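Local coordinates for methylmalonate-semialdehyde dehydrogenase (Oceanimonas doudoroffii, PDB 4ZZ7), which probably catalyses the NAD- and CoA-dependent oxidative decarboxylation of methylmalonate semialdehyde to propionyl-CoA, at residues Phe225-Glu233 with Cys246-Asn254; Leu405-Asn413 with Ser451-Leu459. All coordinates share one frame; numbering follows the deposited sequence.

Contact 1: residues Phe225-Glu233 with Cys246-Asn254; sequences FVGSTPIAE and CQALGGAKN. With NAD (nicotinamide-adenine-dinucleotide), chain M.
Phe225 sets its ring obliquely against the next strand, where CD2 lies 4.1 Å from Ala248 CB and 3.7 Å from Leu249 O, and turns an edge to NAD. At that edge CE1 is 3.4 Å from O4B of the adenine-side ribose, and O2A of the pyrophosphate also lies in the ring plane. This is the end of a beta-alpha-beta unit (strand 220-226, helix 229-241, strand 245-249) in the Rossmann-like NAD-binding domain of an aldehyde dehydrogenase. The strands are parallel, with Phe225 paired to Ala248 and Val226 to Leu249. Three backbone bonds support that register: Phe225 N to Gln247 O, Leu249 N to Phe225 O, and Gly227 N to Leu249 O, the last more bent at 145°. CG anti to the backbone N (chi1 177°) swings the Phe225 ring toward Leu249 O and the coenzyme. Phe225 and Ala248 share a sheet face, over which the first helical turn brings Ala232 CB to 3.7 Å from Ala248 CB. On the other face Val226 CG1 and Leu249 CD2 both approach N7N of the nicotinamide amide, the latter at 3.3 Å. Ser228, at the N-cap, gives its backbone N to O2A at 2.6 Å, so the phosphate meets the helix start, whose dipole probably helps to stabilise its charge. Thr229 OG1 also bonds Arg457 O, and it accepts Gly251 N at 2.8 Å in a nearly straight bond (163°).

Contact 2: residues Leu405-Asn413 with Ser451-Leu459; sequences LIDAHEYGN and SFGGWKRSL. With NAD (nicotinamide-adenine-dinucleotide), chain M.
Lys456 reaches along the backbone of 407-411 to the C-terminal end of helix 399-408, meeting backbone oxygens along its length. CB lies 3.5 Å from Glu410 O; CD is 4.0 Å from His409 O. A bend at chi3 (-64°) brings CE against Tyr411 O, and the chain runs on to NZ, which donates to Asp407 O at 3.0 Å, from 54° above the carbonyl plane, and to His409 O at 3.1 Å. Both bonds place the ammonium at the C-terminal end of the helix, where its charge would probably be favourable to the dipole. A methionine in its place would remove the ammonium, and would probably leave the carbonyls of Asp407 and His409 without this donor and the helix end less firmly held. Next in the type II' turn Trp455-Ser458, Arg457 grips Glu410 side-on: NE, 3.1 Å from OE2, and NH2 both donate to that one oxygen, with the two planar groups only 21° apart. Ser458 OG accepts Gly412 N at 3.1 Å and also bonds Gly251 O. Asn413 is tied to Cys283 O through ND2, which makes a weak bond to NAD O7N as well; a water links its OD1 to Gly454 N. Trp455 NE1 bonds Arg477 O of the second subunit, while Trp455 N donates to Gly412 O. Through that last bond and the lysine, helix 399-408 and the start of strand 411-418 join the short, weakly bonded strand 455-456 beside the nicotinamide.

How the contacts relate
From the N terminus, contact 1 comes first: strand 220-226 runs into helix 229-241 and the chain returns as strand 245-249, closing a loop of 12 residues. The chain then continues into strand 254-258, whose sheet includes strand 411-418. Much later contact 2 closes a 37-residue loop that holds helix 422-431 and strand 436-439. The two loops are in series, neither nested nor crossed, yet the contact centres are about 10 Å apart. A probable hydrogen bond joins them, Gly250 N to Ser458 O at 2.7 Å. Together they tie the coenzyme-binding sheet to the catalytic-domain sheet holding strands 254-258 and 411-418, with NAD touching both contacts.

Contact 1: residues Phe225-Glu233 with Cys246-Asn254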
loop_
_atom_site.group_PDB
_atom_site.type_symbol
_atom_site.label_atom_id
_atom_site.label_comp_id
_atom_site.label_asym_id
_atom_site.label_seq_id
_atom_site.Cartn_x
_atom_site.Cartn_y
_atom_site.Cartn_z
ATOM N N PHE A 225 13.132 -11.524 19.881
ATOM C CA PHE A 225 14.325 -12.326 20.165
ATOM C C PHE A 225 15.007 -12.679 18.892
ATOM O O PHE A 225 14.344 -13.037 17.930
ATOM C CB PHE A 225 14.013 -13.640 20.893
ATOM C CG PHE A 225 15.233 -14.508 21.124
ATOM C CD1 PHE A 225 16.083 -14.252 22.162
ATOM C CD2 PHE A 225 15.534 -15.567 20.275
ATOM C CE1 PHE A 225 17.211 -15.026 22.358
ATOM C CE2 PHE A 225 16.660 -16.347 20.466
ATOM C CZ PHE A 225 17.499 -16.077 21.509
ATOM N N VAL A 226 16.340 -12.591 18.921
ATOM C CA VAL A 226 17.225 -13.068 17.849
ATOM C C VAL A 226 18.326 -13.886 18.529
ATOM O O VAL A 226 18.954 -13.418 19.470
ATOM C CB VAL A 226 17.831 -11.895 17.033
ATOM C CG1 VAL A 226 18.863 -12.380 16.029
ATOM C CG2 VAL A 226 16.731 -11.173 16.290
ATOM N N GLY A 227 18.539 -15.112 18.071
ATOM C CA GLY A 227 19.554 -15.980 18.660
ATOM C C GLY A 227 19.442 -17.408 18.155
ATOM O O GLY A 227 19.018 -17.630 17.020
ATOM N N SER A 228 19.862 -18.365 18.982
ATOM C CA SER A 228 19.813 -19.802 18.638
ATOM C C SER A 228 18.386 -20.375 18.661
ATOM O O SER A 228 17.504 -19.870 19.361
ATOM C CB SER A 228 20.696 -20.613 19.583
ATOM O OG SER A 228 20.150 -20.605 20.892
ATOM N N THR A 229 18.182 -21.447 17.898
ATOM C CA THR A 229 16.860 -22.070 17.816
ATOM C C THR A 229 16.397 -22.579 19.179
ATOM O O THR A 229 15.259 -22.288 19.580
ATOM C CB THR A 229 16.801 -23.181 16.743
ATOM O OG1 THR A 229 16.921 -22.583 15.442
ATOM C CG2 THR A 229 15.482 -23.919 16.764
ATOM N N PRO A 230 17.264 -23.314 19.910
ATOM C CA PRO A 230 16.817 -23.802 21.228
ATOM C C PRO A 230 16.248 -22.695 22.108
ATOM O O PRO A 230 15.134 -22.827 22.598
ATOM C CB PRO A 230 18.074 -24.428 21.821
ATOM C CG PRO A 230 18.852 -24.868 20.621
ATOM C CD PRO A 230 18.601 -23.832 19.564
ATOM N N ILE A 231 16.977 -21.590 22.235
ATOM C CA ILE A 231 16.560 -20.437 23.065
ATOM C C ILE A 231 15.416 -19.644 22.427
ATOM O O ILE A 231 14.529 -19.166 23.122
ATOM C CB ILE A 231 17.747 -19.487 23.316
ATOM C CG1 ILE A 231 18.917 -20.252 23.955
ATOM C CG2 ILE A 231 17.346 -18.296 24.169
ATOM C CD1 ILE A 231 18.579 -21.026 25.222
ATOM N N ALA A 232 15.438 -19.490 21.111
ATOM C CA ALA A 232 14.301 -18.875 20.413
ATOM C C ALA A 232 13.002 -19.581 20.769
ATOM O O ALA A 232 12.005 -18.915 21.084
ATOM C CB ALA A 232 14.493 -18.901 18.900
ATOM N N GLU A 233 13.041 -20.919 20.720
ATOM C CA GLU A 233 11.894 -21.765 21.072
ATOM C C GLU A 233 11.451 -21.557 22.502
ATOM O O GLU A 233 10.262 -21.503 22.763
ATOM C CB GLU A 233 12.226 -23.235 20.890
ATOM C CG GLU A 233 11.012 -24.139 20.818
ATOM C CD GLU A 233 11.387 -25.617 20.774
ATOM O OE1 GLU A 233 12.566 -25.979 21.004
ATOM O OE2 GLU A 233 10.491 -26.446 20.525
ATOM N N CYS A 246 5.222 -12.203 20.310
ATOM C CA CYS A 246 6.639 -12.522 20.222
ATOM C C CYS A 246 7.040 -12.881 18.795
ATOM O O CYS A 246 6.230 -13.378 18.011
ATOM C CB CYS A 246 6.977 -13.686 21.186
ATOM S SG CYS A 246 8.700 -14.295 21.211
ATOM N N GLN A 247 8.303 -12.592 18.479
ATOM C CA GLN A 247 8.981 -13.057 17.260
ATOM C C GLN A 247 10.362 -13.544 17.723
ATOM O O GLN A 247 11.127 -12.790 18.332
ATOM C CB GLN A 247 9.078 -11.948 16.176
ATOM C CG GLN A 247 9.837 -10.674 16.606
ATOM C CD GLN A 247 9.829 -9.482 15.632
ATOM O OE1 GLN A 247 10.372 -8.413 15.963
ATOM N NE2 GLN A 247 9.253 -9.649 14.437
ATOM N N ALA A 248 10.666 -14.805 17.471
ATOM C CA ALA A 248 11.942 -15.344 17.841
ATOM C C ALA A 248 12.617 -15.958 16.638
ATOM O O ALA A 248 12.139 -16.930 16.060
ATOM C CB ALA A 248 11.766 -16.381 18.915
ATOM N N LEU A 249 13.753 -15.387 16.278
ATOM C CA LEU A 249 14.562 -15.872 15.175
ATOM C C LEU A 249 15.698 -16.739 15.706
ATOM O O LEU A 249 16.259 -16.455 16.753
ATOM C CB LEU A 249 15.103 -14.689 14.378
ATOM C CG LEU A 249 14.079 -14.005 13.471
ATOM C CD1 LEU A 249 13.072 -13.228 14.276
ATOM C CD2 LEU A 249 14.760 -13.065 12.492
ATOM N N GLY A 250 16.043 -17.760 14.931
ATOM C CA GLY A 250 16.831 -18.898 15.393
ATOM C C GLY A 250 18.039 -19.203 14.526
ATOM O O GLY A 250 18.582 -18.325 13.875
ATOM N N GLY A 251 18.447 -20.467 14.514
ATOM C CA GLY A 251 19.633 -20.888 13.780
ATOM C C GLY A 251 19.463 -21.080 12.292
ATOM O O GLY A 251 18.389 -20.834 11.738
ATOM N N ALA A 252 20.534 -21.553 11.655
ATOM C CA ALA A 252 20.598 -21.639 10.197
ATOM C C ALA A 252 21.647 -22.628 9.659
ATOM O O ALA A 252 22.682 -22.840 10.273
ATOM C CB ALA A 252 20.865 -20.257 9.659
ATOM N N LYS A 253 21.339 -23.248 8.527
ATOM C CA LYS A 253 22.326 -23.982 7.709
ATOM C C LYS A 253 22.136 -23.601 6.235
ATOM O O LYS A 253 21.373 -24.243 5.481
ATOM C CB LYS A 253 22.228 -25.509 7.888
ATOM C CG LYS A 253 23.412 -26.141 8.627
ATOM C CD LYS A 253 24.604 -26.417 7.718
ATOM C CE LYS A 253 25.728 -27.148 8.453
ATOM N NZ LYS A 253 26.630 -26.259 9.220
ATOM N N ASN A 254 22.829 -22.541 5.828
ATOM C CA ASN A 254 22.546 -21.938 4.527
ATOM C C ASN A 254 23.265 -22.669 3.411
ATOM O O ASN A 254 24.478 -22.768 3.430
ATOM C CB ASN A 254 22.906 -20.453 4.535
ATOM C CG ASN A 254 21.890 -19.578 5.305
ATOM O OD1 ASN A 254 21.769 -18.391 5.035
ATOM N ND2 ASN A 254 21.161 -20.145 6.228
HETATM P PA NAD M . 21.780 -17.461 22.141
HETATM O O1A NAD M . 22.617 -17.999 23.298
HETATM O O2A NAD M . 20.768 -18.331 21.416
HETATM O O5B NAD M . 20.928 -16.189 22.679
HETATM C C5B NAD M . 21.423 -14.842 22.690
HETATM C C4B NAD M . 20.708 -13.987 23.736
HETATM O O4B NAD M . 19.834 -14.792 24.532
HETATM C C3B NAD M . 21.652 -13.300 24.717
HETATM O O3B NAD M . 21.194 -11.959 24.907
HETATM C C2B NAD M . 21.600 -14.155 25.982
HETATM O O2B NAD M . 21.684 -13.496 27.249
HETATM C C1B NAD M . 20.236 -14.817 25.907
HETATM N N9A NAD M . 20.242 -16.212 26.439
HETATM C C8A NAD M . 21.224 -17.143 26.259
HETATM N N7A NAD M . 20.892 -18.305 26.860
HETATM C C5A NAD M . 19.682 -18.138 27.448
HETATM C C6A NAD M . 18.760 -18.984 28.262
HETATM N N6A NAD M . 19.098 -20.259 28.552
HETATM N N1A NAD M . 17.589 -18.436 28.683
HETATM C C2A NAD M . 17.252 -17.143 28.390
HETATM N N3A NAD M . 18.025 -16.315 27.656
HETATM C C4A NAD M . 19.237 -16.747 27.171
HETATM O O3 NAD M . 22.782 -16.812 21.016
HETATM P PN NAD M . 24.375 -16.443 21.124
HETATM O O1N NAD M . 24.600 -15.221 22.020
HETATM O O2N NAD M . 25.272 -17.676 21.297
HETATM O O5D NAD M . 24.492 -15.986 19.590
HETATM C C5D NAD M . 24.596 -16.971 18.548
HETATM C C4D NAD M . 23.269 -17.347 17.857
HETATM O O4D NAD M . 22.630 -16.275 17.127
HETATM C C3D NAD M . 23.501 -18.455 16.815
HETATM O O3D NAD M . 23.044 -19.720 17.305
HETATM C C2D NAD M . 22.758 -18.031 15.539
HETATM O O2D NAD M . 21.974 -19.097 14.992
HETATM C C1D NAD M . 21.921 -16.860 16.021
HETATM N N1N NAD M . 21.598 -15.858 15.010
HETATM C C2N NAD M . 20.378 -15.924 14.463
HETATM C C3N NAD M . 19.981 -14.998 13.502
HETATM C C7N NAD M . 18.632 -15.044 12.827
HETATM O O7N NAD M . 18.182 -16.044 12.255
HETATM N N7N NAD M . 17.946 -13.914 12.830
HETATM C C4N NAD M . 20.861 -13.982 13.147
HETATM C C5N NAD M . 22.122 -13.917 13.727
HETATM C C6N NAD M . 22.469 -14.883 14.675
#

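Contact 2: residues Leu405-Asn413 with Ser451-Leu459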
loop_
_atom_site.group_PDB
_atom_site.type_symbol
_atom_site.label_atom_id
_atom_site.label_comp_id
_atom_site.label_asym_id
_atom_site.label_seq_id
_atom_site.Cartn_x
_atom_site.Cartn_y
_atom_site.Cartn_z
ATOM N N LEU A 405 17.347 -31.856 -0.623
ATOM C CA LEU A 405 18.284 -31.872 0.500
ATOM C C LEU A 405 18.095 -30.619 1.381
ATOM O O LEU A 405 18.085 -30.729 2.615
ATOM C CB LEU A 405 19.720 -31.978 -0.017
ATOM C CG LEU A 405 20.848 -31.867 1.004
ATOM C CD1 LEU A 405 20.888 -33.083 1.901
ATOM C CD2 LEU A 405 22.159 -31.696 0.262
ATOM N N ILE A 406 17.917 -29.451 0.747
ATOM C CA ILE A 406 17.758 -28.194 1.483
ATOM C C ILE A 406 16.459 -28.224 2.285
ATOM O O ILE A 406 16.473 -27.974 3.490
ATOM C CB ILE A 406 17.816 -26.951 0.551
ATOM C CG1 ILE A 406 19.222 -26.791 -0.029
ATOM C CG2 ILE A 406 17.496 -25.672 1.323
ATOM C CD1 ILE A 406 19.332 -25.872 -1.224
ATOM N N ASP A 407 15.354 -28.541 1.604
ATOM C CA ASP A 407 14.014 -28.615 2.214
ATOM C C ASP A 407 13.944 -29.622 3.358
ATOM O O ASP A 407 13.170 -29.449 4.296
ATOM C CB ASP A 407 12.950 -29.012 1.181
ATOM C CG ASP A 407 12.716 -27.954 0.133
ATOM O OD1 ASP A 407 12.883 -26.751 0.426
ATOM O OD2 ASP A 407 12.369 -28.343 -0.998
ATOM N N ALA A 408 14.727 -30.693 3.256
ATOM C CA ALA A 408 14.805 -31.727 4.305
ATOM C C ALA A 408 15.397 -31.191 5.603
ATOM O O ALA A 408 14.994 -31.618 6.673
ATOM C CB ALA A 408 15.625 -32.921 3.826
ATOM N N HIS A 409 16.338 -30.252 5.499
ATOM C CA HIS A 409 17.067 -29.738 6.658
ATOM C C HIS A 409 16.158 -29.101 7.705
ATOM O O HIS A 409 15.071 -28.607 7.406
ATOM C CB HIS A 409 18.151 -28.731 6.238
ATOM C CG HIS A 409 19.298 -28.677 7.188
ATOM N ND1 HIS A 409 19.276 -27.924 8.337
ATOM C CD2 HIS A 409 20.482 -29.334 7.194
ATOM C CE1 HIS A 409 20.398 -28.100 9.006
ATOM N NE2 HIS A 409 21.151 -28.947 8.332
ATOM N N GLU A 410 16.613 -29.135 8.946
ATOM C CA GLU A 410 15.866 -28.536 10.050
ATOM C C GLU A 410 15.563 -27.055 9.754
ATOM O O GLU A 410 14.387 -26.639 9.711
ATOM C CB GLU A 410 16.644 -28.717 11.371
ATOM C CG GLU A 410 15.876 -28.395 12.655
ATOM C CD GLU A 410 16.766 -28.422 13.900
ATOM O OE1 GLU A 410 17.891 -29.000 13.819
ATOM O OE2 GLU A 410 16.347 -27.856 14.953
ATOM N N TYR A 411 16.638 -26.297 9.534
ATOM C CA TYR A 411 16.597 -24.872 9.225
ATOM C C TYR A 411 16.199 -24.505 7.773
ATOM O O TYR A 411 16.314 -25.301 6.840
ATOM C CB TYR A 411 17.958 -24.256 9.538
ATOM C CG TYR A 411 18.477 -24.514 10.945
ATOM C CD1 TYR A 411 17.684 -24.270 12.084
ATOM C CD2 TYR A 411 19.767 -24.986 11.153
ATOM C CE1 TYR A 411 18.173 -24.506 13.373
ATOM C CE2 TYR A 411 20.255 -25.216 12.437
ATOM C CZ TYR A 411 19.458 -24.977 13.539
ATOM O OH TYR A 411 19.967 -25.185 14.791
ATOM N N GLY A 412 15.718 -23.278 7.610
ATOM C CA GLY A 412 15.437 -22.709 6.292
ATOM C C GLY A 412 15.570 -21.190 6.318
ATOM O O GLY A 412 14.671 -20.481 5.863
ATOM N N ASN A 413 16.695 -20.698 6.849
ATOM C CA ASN A 413 16.896 -19.262 7.055
ATOM C C ASN A 413 17.189 -18.594 5.731
ATOM O O ASN A 413 16.410 -17.765 5.290
ATOM C CB ASN A 413 18.011 -18.977 8.074
ATOM C CG ASN A 413 17.790 -17.687 8.868
ATOM O OD1 ASN A 413 16.678 -17.214 9.010
ATOM N ND2 ASN A 413 18.859 -17.135 9.418
ATOM N N SER A 451 11.935 -7.055 5.156
ATOM C CA SER A 451 12.011 -7.697 6.431
ATOM C C SER A 451 12.794 -8.952 6.283
ATOM O O SER A 451 12.832 -9.523 5.199
ATOM C CB SER A 451 10.623 -7.945 6.983
ATOM O OG SER A 451 10.008 -6.725 7.335
ATOM N N PHE A 452 13.405 -9.345 7.403
ATOM C CA PHE A 452 14.356 -10.471 7.541
ATOM C C PHE A 452 13.673 -11.553 8.337
ATOM O O PHE A 452 13.147 -11.288 9.419
ATOM C CB PHE A 452 15.564 -9.996 8.352
ATOM C CG PHE A 452 16.641 -11.022 8.559
ATOM C CD1 PHE A 452 16.466 -12.077 9.432
ATOM C CD2 PHE A 452 17.880 -10.876 7.918
ATOM C CE1 PHE A 452 17.478 -12.983 9.638
ATOM C CE2 PHE A 452 18.893 -11.793 8.119
ATOM C CZ PHE A 452 18.689 -12.843 8.985
ATOM N N GLY A 453 13.697 -12.775 7.832
ATOM C CA GLY A 453 13.126 -13.869 8.583
ATOM C C GLY A 453 13.183 -15.171 7.828
ATOM O O GLY A 453 12.824 -15.230 6.642
ATOM N N GLY A 454 13.653 -16.209 8.513
ATOM C CA GLY A 454 13.692 -17.548 7.954
ATOM C C GLY A 454 12.382 -18.289 8.067
ATOM O O GLY A 454 11.432 -17.820 8.697
ATOM N N TRP A 455 12.359 -19.468 7.441
ATOM C CA TRP A 455 11.242 -20.417 7.509
ATOM C C TRP A 455 11.591 -21.602 8.397
ATOM O O TRP A 455 12.713 -21.705 8.919
ATOM C CB TRP A 455 10.910 -20.905 6.118
ATOM C CG TRP A 455 10.177 -19.923 5.350
ATOM C CD1 TRP A 455 9.992 -18.613 5.646
ATOM C CD2 TRP A 455 9.553 -20.142 4.088
ATOM N NE1 TRP A 455 9.271 -18.010 4.667
ATOM C CE2 TRP A 455 8.995 -18.927 3.690
ATOM C CE3 TRP A 455 9.422 -21.252 3.251
ATOM C CZ2 TRP A 455 8.297 -18.789 2.514
ATOM C CZ3 TRP A 455 8.730 -21.107 2.087
ATOM C CH2 TRP A 455 8.171 -19.886 1.731
ATOM N N LYS A 456 10.615 -22.486 8.574
ATOM C CA LYS A 456 10.781 -23.702 9.364
ATOM C C LYS A 456 11.209 -23.370 10.810
ATOM O O LYS A 456 10.555 -22.562 11.474
ATOM C CB LYS A 456 11.706 -24.680 8.624
ATOM C CG LYS A 456 11.134 -25.074 7.284
ATOM C CD LYS A 456 11.896 -26.223 6.656
ATOM C CE LYS A 456 13.331 -25.821 6.344
ATOM N NZ LYS A 456 13.952 -26.691 5.302
ATOM N N ARG A 457 12.308 -23.964 11.267
ATOM C CA ARG A 457 12.765 -23.861 12.635
ATOM C C ARG A 457 13.675 -22.658 12.833
ATOM O O ARG A 457 14.059 -22.358 13.968
ATOM C CB ARG A 457 13.539 -25.126 12.998
ATOM C CG ARG A 457 12.691 -26.389 13.148
ATOM C CD ARG A 457 12.279 -26.642 14.602
ATOM N NE ARG A 457 13.408 -26.968 15.476
ATOM C CZ ARG A 457 13.368 -26.967 16.814
ATOM N NH1 ARG A 457 12.248 -26.679 17.477
ATOM N NH2 ARG A 457 14.460 -27.272 17.509
ATOM N N SER A 458 14.040 -21.981 11.747
ATOM C CA SER A 458 14.822 -20.732 11.842
ATOM C C SER A 458 14.041 -19.506 12.394
ATOM O O SER A 458 14.634 -18.477 12.705
ATOM C CB SER A 458 15.439 -20.384 10.469
ATOM O OG SER A 458 16.314 -21.407 9.997
ATOM N N LEU A 459 12.718 -19.613 12.489
ATOM C CA LEU A 459 11.875 -18.522 12.968
ATOM C C LEU A 459 10.571 -18.986 13.630
ATOM O O LEU A 459 9.835 -19.822 13.092
ATOM C CB LEU A 459 11.536 -17.597 11.794
ATOM C CG LEU A 459 10.878 -16.270 12.167
ATOM C CD1 LEU A 459 11.328 -15.197 11.213
ATOM C CD2 LEU A 459 9.352 -16.356 12.180
HETATM P PA NAD M . 21.780 -17.461 22.141
HETATM O O1A NAD M . 22.617 -17.999 23.298
HETATM O O2A NAD M . 20.768 -18.331 21.416
HETATM O O5B NAD M . 20.928 -16.189 22.679
HETATM C C5B NAD M . 21.423 -14.842 22.690
HETATM C C4B NAD M . 20.708 -13.987 23.736
HETATM O O4B NAD M . 19.834 -14.792 24.532
HETATM C C3B NAD M . 21.652 -13.300 24.717
HETATM O O3B NAD M . 21.194 -11.959 24.907
HETATM C C2B NAD M . 21.600 -14.155 25.982
HETATM O O2B NAD M . 21.684 -13.496 27.249
HETATM C C1B NAD M . 20.236 -14.817 25.907
HETATM N N9A NAD M . 20.242 -16.212 26.439
HETATM C C8A NAD M . 21.224 -17.143 26.259
HETATM N N7A NAD M . 20.892 -18.305 26.860
HETATM C C5A NAD M . 19.682 -18.138 27.448
HETATM C C6A NAD M . 18.760 -18.984 28.262
HETATM N N6A NAD M . 19.098 -20.259 28.552
HETATM N N1A NAD M . 17.589 -18.436 28.683
HETATM C C2A NAD M . 17.252 -17.143 28.390
HETATM N N3A NAD M . 18.025 -16.315 27.656
HETATM C C4A NAD M . 19.237 -16.747 27.171
HETATM O O3 NAD M . 22.782 -16.812 21.016
HETATM P PN NAD M . 24.375 -16.443 21.124
HETATM O O1N NAD M . 24.600 -15.221 22.020
HETATM O O2N NAD M . 25.272 -17.676 21.297
HETATM O O5D NAD M . 24.492 -15.986 19.590
HETATM C C5D NAD M . 24.596 -16.971 18.548
HETATM C C4D NAD M . 23.269 -17.347 17.857
HETATM O O4D NAD M . 22.630 -16.275 17.127
HETATM C C3D NAD M . 23.501 -18.455 16.815
HETATM O O3D NAD M . 23.044 -19.720 17.305
HETATM C C2D NAD M . 22.758 -18.031 15.539
HETATM O O2D NAD M . 21.974 -19.097 14.992
HETATM C C1D NAD M . 21.921 -16.860 16.021
HETATM N N1N NAD M . 21.598 -15.858 15.010
HETATM C C2N NAD M . 20.378 -15.924 14.463
HETATM C C3N NAD M . 19.981 -14.998 13.502
HETATM C C7N NAD M . 18.632 -15.044 12.827
HETATM O O7N NAD M . 18.182 -16.044 12.255
HETATM N N7N NAD M . 17.946 -13.914 12.830
HETATM C C4N NAD M . 20.861 -13.982 13.147
HETATM C C5N NAD M . 22.122 -13.917 13.727
HETATM C C6N NAD M . 22.469 -14.883 14.675
HETATM O O HOH W 1 15.087 -16.141 10.768
#